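Local coordinates for BluB-like flavoprotein (Clostridium difficile 630, PDB 3EO8) that binds flavin mononucleotide and is probably an oxidoreductase of the nitroreductase family, found as an assembly of two identical chains, at residues T65-E70 with Q166-D171; E70-M75 with D81-F86. One frame throughout, in Å; residues are numbered along the deposited sequence.

Contact 1: T65-E70 with Q166-D171; sequences TKKQQE and QNYAAD. With ACT (acetate ion), chain I.
Lys67 and Gln68 of helix 54-75 meet Tyr168 and Ala169 where strand 159-163 of the nitroreductase-type fold runs, through a short 3-10 turn, into helix 170-181. Lys67 suits the border between core and solvent because its chain is apolar and its end charged. Its CB rests on Ala169 CB at 3.8 Å, close packing that the small methyl allows at this N-cap position. With CG anti to the backbone N (chi1 -163°), CG lies at the tyrosine ring edge, in its plane, 3.9 Å from Tyr168 CD1; the bend at chi2 (79°) then brings CE 3.6 Å from Tyr168 O. The ammonium group forms a salt bridge with Glu172, and NZ gives a hydrogen bond to OXT of an acetate, probably from the crystallisation liquor, 3.2 Å. Gln68 runs alongside Tyr168, pointing the same way, its methylenes packing beside the hydroxyl (CB to Tyr168 OH 3.8 Å) while its amide leads away. Tyr168 offers a broad apolar ring to this buried site, where Ile64, Ile71, Val90 and Leu132 of the second subunit also touch it. At the start of helix 170-181, Asp171 N gives acetate O a nearly straight hydrogen bond, 2.8 Å and 168° at the hydrogen.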
# COMPACT_ATOMS: atom_id res chain seq x y z
N THR A 65 -0.76 -21.27 14.36
CA THR A 65 -0.26 -21.75 15.67
C THR A 65 0.90 -22.74 15.54
O THR A 65 1.94 -22.61 16.23
CB THR A 65 -1.42 -22.36 16.46
OG1 THR A 65 -2.38 -21.34 16.72
CG2 THR A 65 -0.90 -22.98 17.78
N LYS A 66 0.77 -23.70 14.63
CA LYS A 66 1.79 -24.71 14.48
C LYS A 66 3.10 -24.09 14.03
O LYS A 66 4.17 -24.43 14.52
CB LYS A 66 1.31 -25.76 13.48
CG LYS A 66 2.23 -26.93 13.31
CD LYS A 66 1.66 -27.90 12.32
CE LYS A 66 2.58 -29.11 12.15
NZ LYS A 66 1.83 -30.16 11.41
N LYS A 67 3.02 -23.19 13.06
CA LYS A 67 4.22 -22.49 12.58
C LYS A 67 4.79 -21.62 13.69
O LYS A 67 5.98 -21.59 13.90
CB LYS A 67 3.88 -21.63 11.36
CG LYS A 67 5.10 -21.20 10.54
CD LYS A 67 5.60 -22.31 9.62
CE LYS A 67 6.80 -21.81 8.82
NZ LYS A 67 7.19 -22.73 7.69
N GLN A 68 3.91 -20.89 14.39
CA GLN A 68 4.32 -20.12 15.59
C GLN A 68 5.08 -20.96 16.60
O GLN A 68 6.09 -20.53 17.13
CB GLN A 68 3.10 -19.53 16.31
CG GLN A 68 3.45 -18.72 17.54
CD GLN A 68 2.28 -18.66 18.50
OE1 GLN A 68 1.41 -19.55 18.47
NE2 GLN A 68 2.26 -17.65 19.36
N GLN A 69 4.59 -22.16 16.87
CA GLN A 69 5.23 -22.99 17.87
C GLN A 69 6.64 -23.42 17.46
O GLN A 69 7.52 -23.52 18.31
CB GLN A 69 4.36 -24.18 18.20
CG GLN A 69 3.07 -23.81 18.92
CD GLN A 69 3.26 -23.22 20.30
OE1 GLN A 69 4.17 -23.59 21.04
NE2 GLN A 69 2.38 -22.30 20.67
N GLU A 70 6.87 -23.67 16.17
CA GLU A 70 8.20 -24.01 15.68
C GLU A 70 9.17 -22.88 15.97
O GLU A 70 10.33 -23.14 16.34
CB GLU A 70 8.17 -24.28 14.17
CG GLU A 70 7.28 -25.43 13.76
CD GLU A 70 7.15 -25.53 12.23
OE1 GLU A 70 7.84 -24.75 11.52
OE2 GLU A 70 6.36 -26.40 11.78
N GLN A 166 0.28 -12.78 10.27
CA GLN A 166 0.26 -14.22 10.02
C GLN A 166 1.28 -14.70 8.98
O GLN A 166 1.41 -15.91 8.78
CB GLN A 166 -1.14 -14.64 9.55
CG GLN A 166 -1.51 -14.23 8.13
CD GLN A 166 -1.80 -12.74 7.97
OE1 GLN A 166 -2.15 -12.06 8.93
NE2 GLN A 166 -1.69 -12.23 6.72
N ASN A 167 1.95 -13.79 8.29
CA ASN A 167 2.58 -14.15 7.01
C ASN A 167 3.84 -15.00 7.11
O ASN A 167 4.25 -15.56 6.11
CB ASN A 167 2.82 -12.92 6.11
CG ASN A 167 1.54 -12.37 5.48
OD1 ASN A 167 0.53 -13.05 5.36
ND2 ASN A 167 1.59 -11.12 5.08
N TYR A 168 4.41 -15.16 8.30
CA TYR A 168 5.44 -16.19 8.50
C TYR A 168 4.85 -17.60 8.22
O TYR A 168 5.61 -18.56 8.02
CB TYR A 168 6.13 -16.14 9.89
CG TYR A 168 5.20 -16.21 11.07
CD1 TYR A 168 4.59 -17.40 11.44
CD2 TYR A 168 4.89 -15.07 11.81
CE1 TYR A 168 3.71 -17.46 12.49
CE2 TYR A 168 4.04 -15.13 12.88
CZ TYR A 168 3.42 -16.31 13.21
OH TYR A 168 2.55 -16.37 14.28
N ALA A 169 3.52 -17.71 8.21
CA ALA A 169 2.81 -18.96 7.89
C ALA A 169 1.98 -18.89 6.60
O ALA A 169 1.10 -19.71 6.37
CB ALA A 169 1.89 -19.35 9.04
N ALA A 170 2.27 -17.93 5.75
CA ALA A 170 1.49 -17.72 4.52
C ALA A 170 1.43 -18.96 3.64
O ALA A 170 0.35 -19.31 3.13
CB ALA A 170 2.03 -16.52 3.74
N ASP A 171 2.56 -19.62 3.45
CA ASP A 171 2.57 -20.80 2.61
C ASP A 171 1.64 -21.88 3.14
O ASP A 171 0.96 -22.58 2.38
CB ASP A 171 3.96 -21.41 2.53
CG ASP A 171 4.98 -20.54 1.81
OD1 ASP A 171 4.66 -19.40 1.40
OD2 ASP A 171 6.15 -21.02 1.65
C ACT I . 6.15 -19.65 4.84
O ACT I . 5.14 -19.03 4.48
OXT ACT I . 5.94 -20.68 5.54
CH3 ACT I . 7.54 -19.20 4.47

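Contact 2: E70-M75 with D81-F86; sequences EILVEM and DKANRF
Leu72, Met75 and Ile71 on one helix face Ala83 and Phe86 on the next, two nearly antiparallel helices whose segment axes approach to 9.0 Å at 157°. The packing is tight around Ala83. Its methyl, the smallest side chain in the interface, lets the backbones draw together, with Met75 CB 3.8 Å from Ala83 CB. Leu72 reaches the same place with one branch: CD2 sits 3.4 Å from Ala83 O and also meets the edge of the Phe86 ring, in its plane, 3.6 Å from Phe86 CD2. Phe86 has CG anti to its own backbone N (chi1 -170°), which lays the ring along the side of the facing helix and presents its CD2 edge to Leu72. Met75, a selenomethionine in which selenium stands in for the sulfur, crosses the aromatic side chain at about a right angle; its SE is 4.6 Å from the ring centroid and 45° off the normal, an oblique Met-aromatic contact. The length and flexibility of methionine suit this place, because the bend at its third torsion turns the terminal methyl to Lys82, where CE lies 3.5 Å from Lys82 O. Ile71 completes the apolar row more loosely, its CG2 4.2 Å from Phe86 CE2.

The outer faces differ in character. Lys82 gives the interface little more than its CB, and its extended chain leads away, keeping the amine out of the apolar seam. Asp81 and Arg85, one turn apart on the exposed side, form a salt bridge of 3.0 Å between Arg85 NE and Asp81 OD2 along their own helix. The second subunit closes part of the seam: its Leu121 packs on Met75 and Lys82, its Glu118 on Phe86. Joined by the short connection between helices 54-75 and 80-93, the pair is an antiparallel helical hairpin with an apolar seam.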
# COMPACT_ATOMS: atom_id res chain seq x y z
N GLU A 70 6.87 -23.67 16.17
CA GLU A 70 8.20 -24.01 15.68
C GLU A 70 9.17 -22.88 15.97
O GLU A 70 10.33 -23.14 16.34
CB GLU A 70 8.17 -24.28 14.17
CG GLU A 70 7.28 -25.43 13.76
CD GLU A 70 7.15 -25.53 12.23
OE1 GLU A 70 7.84 -24.75 11.52
OE2 GLU A 70 6.36 -26.40 11.78
N ILE A 71 8.71 -21.63 15.81
CA ILE A 71 9.51 -20.46 16.14
C ILE A 71 9.73 -20.34 17.67
O ILE A 71 10.85 -20.18 18.11
CB ILE A 71 8.92 -19.15 15.59
CG1 ILE A 71 8.83 -19.21 14.04
CG2 ILE A 71 9.75 -18.01 16.03
CD1 ILE A 71 7.91 -18.14 13.39
N LEU A 72 8.66 -20.49 18.46
CA LEU A 72 8.72 -20.37 19.91
C LEU A 72 9.71 -21.33 20.59
O LEU A 72 10.43 -20.95 21.53
CB LEU A 72 7.31 -20.52 20.53
CG LEU A 72 6.40 -19.31 20.37
CD1 LEU A 72 4.98 -19.64 20.80
CD2 LEU A 72 6.93 -18.09 21.14
N VAL A 73 9.72 -22.59 20.18
CA VAL A 73 10.63 -23.57 20.80
C VAL A 73 12.08 -23.18 20.55
O VAL A 73 12.95 -23.50 21.36
CB VAL A 73 10.39 -25.02 20.32
CG1 VAL A 73 9.08 -25.55 20.87
CG2 VAL A 73 10.45 -25.11 18.80
N GLU A 74 12.36 -22.50 19.46
CA GLU A 74 13.73 -21.99 19.26
C GLU A 74 13.98 -20.66 20.03
O GLU A 74 15.08 -20.42 20.52
CB GLU A 74 14.02 -21.79 17.79
CG GLU A 74 13.82 -23.05 16.98
CD GLU A 74 14.73 -24.19 17.34
OE1 GLU A 74 15.86 -23.95 17.82
OE2 GLU A 74 14.32 -25.34 17.11
N MSE A 75 12.97 -19.80 20.10
CA MSE A 75 13.09 -18.52 20.79
C MSE A 75 13.34 -18.76 22.27
O MSE A 75 14.12 -18.02 22.89
CB MSE A 75 11.83 -17.67 20.65
CG MSE A 75 11.64 -17.00 19.27
SE MSE A 75 10.10 -15.93 19.24
CE MSE A 75 10.86 -14.33 20.09
N ASP A 81 11.71 -14.41 27.74
CA ASP A 81 10.86 -13.22 27.81
C ASP A 81 10.43 -12.78 26.41
O ASP A 81 9.26 -12.43 26.17
CB ASP A 81 11.56 -12.04 28.49
CG ASP A 81 10.64 -10.82 28.61
OD1 ASP A 81 9.62 -10.90 29.35
OD2 ASP A 81 10.88 -9.81 27.92
N LYS A 82 11.38 -12.79 25.48
CA LYS A 82 11.06 -12.46 24.11
C LYS A 82 10.09 -13.49 23.53
O LYS A 82 9.14 -13.10 22.85
CB LYS A 82 12.31 -12.34 23.26
CG LYS A 82 13.02 -11.01 23.45
CD LYS A 82 14.33 -10.97 22.69
CE LYS A 82 15.06 -9.64 22.92
NZ LYS A 82 16.50 -9.74 22.53
N ALA A 83 10.30 -14.77 23.82
CA ALA A 83 9.30 -15.79 23.39
C ALA A 83 7.92 -15.48 23.99
O ALA A 83 6.88 -15.51 23.28
CB ALA A 83 9.74 -17.20 23.77
N ASN A 84 7.89 -15.16 25.28
CA ASN A 84 6.63 -14.78 25.93
C ASN A 84 5.97 -13.57 25.34
O ASN A 84 4.73 -13.53 25.22
CB ASN A 84 6.84 -14.57 27.44
CG ASN A 84 6.95 -15.88 28.21
OD1 ASN A 84 6.59 -16.94 27.70
ND2 ASN A 84 7.46 -15.81 29.44
N ARG A 85 6.75 -12.56 24.97
CA ARG A 85 6.18 -11.41 24.28
C ARG A 85 5.53 -11.86 22.96
O ARG A 85 4.43 -11.40 22.61
CB ARG A 85 7.24 -10.30 24.09
CG ARG A 85 7.50 -9.51 25.40
CD ARG A 85 8.43 -8.25 25.27
NE ARG A 85 8.93 -7.90 26.62
CZ ARG A 85 9.19 -6.66 27.07
NH1 ARG A 85 9.02 -5.57 26.32
NH2 ARG A 85 9.64 -6.51 28.31
N PHE A 86 6.15 -12.79 22.26
CA PHE A 86 5.57 -13.31 20.99
C PHE A 86 4.29 -14.15 21.21
O PHE A 86 3.34 -14.05 20.43
CB PHE A 86 6.62 -14.11 20.24
CG PHE A 86 6.23 -14.49 18.83
CD1 PHE A 86 5.81 -13.54 17.94
CD2 PHE A 86 6.37 -15.80 18.39
CE1 PHE A 86 5.52 -13.90 16.61
CE2 PHE A 86 6.08 -16.15 17.08
CZ PHE A 86 5.64 -15.18 16.20

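Both contacts use helix 54-75 and lie on the same side of the chain's centre, 12 Å apart between their own centres. Contact 2 joins neighbours in sequence, pairing the end of that helix with helix 80-93, and is nested within the loop closed by contact 1, which brings in the distant turn before helix 170-181. They meet directly: Phe86 CZ lies 3.7 Å from Tyr168 CE2, and Gln68 CG packs on Phe86 CE2 at 3.7 Å. The hairpin is thus packed against the turn that follows FMN-binding Thr164 and Ser165. Because both contacts also touch the second subunit, this apolar region links the hairpin, the flavin-site surroundings and the dimer interface.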